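Local atomic coordinates of metallo-beta-lactamase (Chryseobacterium indologenes, PDB entry 3L6N), a protein that hydrolyses the beta-lactam ring of penicillins, cephalosporins and carbapenems as a zinc-dependent class B enzyme, conferring antibiotic resistance. Residues M34-K39 with G126-V131. Residues are numbered along the deposited sequence; the frame is centred on the assembly and turned at random.
Sequences MYLVTK and GGEEFV
Strand 34-38 faces strand 128-131 from a neighbouring sheet at an axis separation of 8.3 Å, and the two run roughly antiparallel (148°). One backbone hydrogen bond joins the segments just beyond the first strand, from Lys39 N to Gly126 O (2.9 Å, N-H...O 166°). The first methylenes of Lys39 lie against the same carbonyl oxygen. Glu128 is the centre of the side-chain contact. Glu128 CB meets Leu36 CD2 at 3.7 Å, and Glu128 CG lies 3.7 Å from Thr38 CG2 and 3.5 Å from Val37 O. A bend at chi2 (-65°) folds the carboxylate back beside strand 34-38, where Tyr151 OH hydrogen-bonds to OE1 and Asn14 ND2 to OE2, two bonds that probably hold its rotation. Leu36 CD2 also reaches Phe130 CD2 at 3.9 Å, approaching the ring obliquely; Phe45 and Phe73 meet this ring edge-to-face. Thr38 turns its methyl to Glu128, while Thr38 OG1 lies 3.5 Å from Gly126 CA and is hydrogen-bonded to Gly41 O and Lys40 N. Leu36 and Phe130 thus pack between two mixed sheets, with Thr38 and Glu128 towards the Lys39-Gly126 end, as in the alpha-beta/beta-alpha sandwich of metallo-beta-lactamases, here away from the two zinc ions.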
loop_
_atom_site.group_PDB
_atom_site.type_symbol
_atom_site.label_atom_id
_atom_site.label_comp_id
_atom_site.label_asym_id
_atom_site.label_seq_id
_atom_site.Cartn_x
_atom_site.Cartn_y
_atom_site.Cartn_z
ATOM N N MET A 34 -4.639 1.871 -1.649
ATOM C CA MET A 34 -5.508 1.550 -2.780
ATOM C C MET A 34 -6.615 0.616 -2.343
ATOM O O MET A 34 -6.497 -0.078 -1.335
ATOM C CB MET A 34 -4.701 0.901 -3.917
ATOM C CG MET A 34 -3.579 1.781 -4.404
ATOM S SD MET A 34 -2.863 1.245 -5.966
ATOM C CE MET A 34 -4.065 1.875 -7.150
ATOM N N TYR A 35 -7.696 0.604 -3.109
ATOM C CA TYR A 35 -8.633 -0.505 -3.008
ATOM C C TYR A 35 -9.154 -0.946 -4.359
ATOM O O TYR A 35 -9.183 -0.173 -5.302
ATOM C CB TYR A 35 -9.764 -0.223 -2.004
ATOM C CG TYR A 35 -10.855 0.768 -2.383
ATOM C CD1 TYR A 35 -11.862 0.432 -3.298
ATOM C CD2 TYR A 35 -10.929 2.021 -1.752
ATOM C CE1 TYR A 35 -12.915 1.338 -3.602
ATOM C CE2 TYR A 35 -11.944 2.918 -2.056
ATOM C CZ TYR A 35 -12.933 2.581 -2.964
ATOM O OH TYR A 35 -13.940 3.474 -3.232
ATOM N N LEU A 36 -9.548 -2.209 -4.446
ATOM C CA LEU A 36 -9.978 -2.779 -5.722
ATOM C C LEU A 36 -11.364 -3.380 -5.562
ATOM O O LEU A 36 -11.570 -4.254 -4.728
ATOM C CB LEU A 36 -8.975 -3.847 -6.178
ATOM C CG LEU A 36 -9.237 -4.589 -7.498
ATOM C CD1 LEU A 36 -9.259 -3.658 -8.686
ATOM C CD2 LEU A 36 -8.162 -5.672 -7.666
ATOM N N VAL A 37 -12.318 -2.881 -6.351
ATOM C CA VAL A 37 -13.688 -3.404 -6.319
ATOM C C VAL A 37 -13.701 -4.684 -7.142
ATOM O O VAL A 37 -13.162 -4.701 -8.237
ATOM C CB VAL A 37 -14.671 -2.415 -6.932
ATOM C CG1 VAL A 37 -16.068 -2.994 -6.918
ATOM C CG2 VAL A 37 -14.651 -1.100 -6.136
ATOM N N THR A 38 -14.275 -5.744 -6.585
ATOM C CA THR A 38 -14.409 -7.016 -7.316
ATOM C C THR A 38 -15.853 -7.465 -7.216
ATOM O O THR A 38 -16.616 -6.933 -6.415
ATOM C CB THR A 38 -13.474 -8.145 -6.763
ATOM O OG1 THR A 38 -14.133 -8.876 -5.718
ATOM C CG2 THR A 38 -12.132 -7.584 -6.245
ATOM N N LYS A 39 -16.228 -8.462 -8.014
ATOM C CA LYS A 39 -17.587 -9.009 -7.949
ATOM C C LYS A 39 -17.950 -9.647 -6.603
ATOM O O LYS A 39 -19.135 -9.814 -6.290
ATOM C CB LYS A 39 -17.789 -10.027 -9.079
ATOM C CG LYS A 39 -17.827 -9.430 -10.459
ATOM C CD LYS A 39 -17.966 -10.545 -11.502
ATOM C CE LYS A 39 -18.664 -10.066 -12.754
ATOM N NZ LYS A 39 -17.844 -9.111 -13.542
ATOM N N GLY A 126 -13.057 -12.270 -7.329
ATOM C CA GLY A 126 -14.175 -11.556 -7.945
ATOM C C GLY A 126 -13.933 -11.026 -9.348
ATOM O O GLY A 126 -14.413 -9.949 -9.698
ATOM N N GLY A 127 -13.198 -11.781 -10.164
ATOM C CA GLY A 127 -12.940 -11.418 -11.559
ATOM C C GLY A 127 -11.810 -10.427 -11.768
ATOM O O GLY A 127 -11.581 -9.954 -12.887
ATOM N N GLU A 128 -11.119 -10.092 -10.679
ATOM C CA GLU A 128 -9.976 -9.186 -10.717
ATOM C C GLU A 128 -8.692 -9.957 -10.435
ATOM O O GLU A 128 -8.734 -11.037 -9.847
ATOM C CB GLU A 128 -10.140 -8.081 -9.659
ATOM C CG GLU A 128 -11.383 -7.200 -9.858
ATOM C CD GLU A 128 -11.357 -6.360 -11.137
ATOM O OE1 GLU A 128 -10.268 -5.964 -11.619
ATOM O OE2 GLU A 128 -12.458 -6.083 -11.664
ATOM N N GLU A 129 -7.563 -9.378 -10.827
ATOM C CA GLU A 129 -6.260 -10.038 -10.701
ATOM C C GLU A 129 -5.180 -9.058 -10.282
ATOM O O GLU A 129 -5.172 -7.908 -10.711
ATOM C CB GLU A 129 -5.888 -10.666 -12.046
ATOM C CG GLU A 129 -4.642 -11.517 -12.071
ATOM C CD GLU A 129 -4.258 -11.904 -13.499
ATOM O OE1 GLU A 129 -3.080 -12.225 -13.728
ATOM O OE2 GLU A 129 -5.137 -11.876 -14.387
ATOM N N PHE A 130 -4.260 -9.520 -9.438
ATOM C CA PHE A 130 -3.079 -8.716 -9.096
ATOM C C PHE A 130 -1.938 -9.621 -8.647
ATOM O O PHE A 130 -2.142 -10.808 -8.410
ATOM C CB PHE A 130 -3.423 -7.672 -8.012
ATOM C CG PHE A 130 -4.121 -8.252 -6.815
ATOM C CD1 PHE A 130 -3.396 -8.632 -5.688
ATOM C CD2 PHE A 130 -5.511 -8.430 -6.813
ATOM C CE1 PHE A 130 -4.041 -9.176 -4.575
ATOM C CE2 PHE A 130 -6.163 -8.967 -5.712
ATOM C CZ PHE A 130 -5.428 -9.351 -4.587
ATOM N N VAL A 131 -0.739 -9.053 -8.563
ATOM C CA VAL A 131 0.446 -9.793 -8.131
ATOM C C VAL A 131 1.155 -8.966 -7.065
ATOM O O VAL A 131 1.428 -7.797 -7.281
ATOM C CB VAL A 131 1.416 -10.055 -9.306
ATOM C CG1 VAL A 131 2.685 -10.797 -8.820
ATOM C CG2 VAL A 131 0.731 -10.853 -10.422
#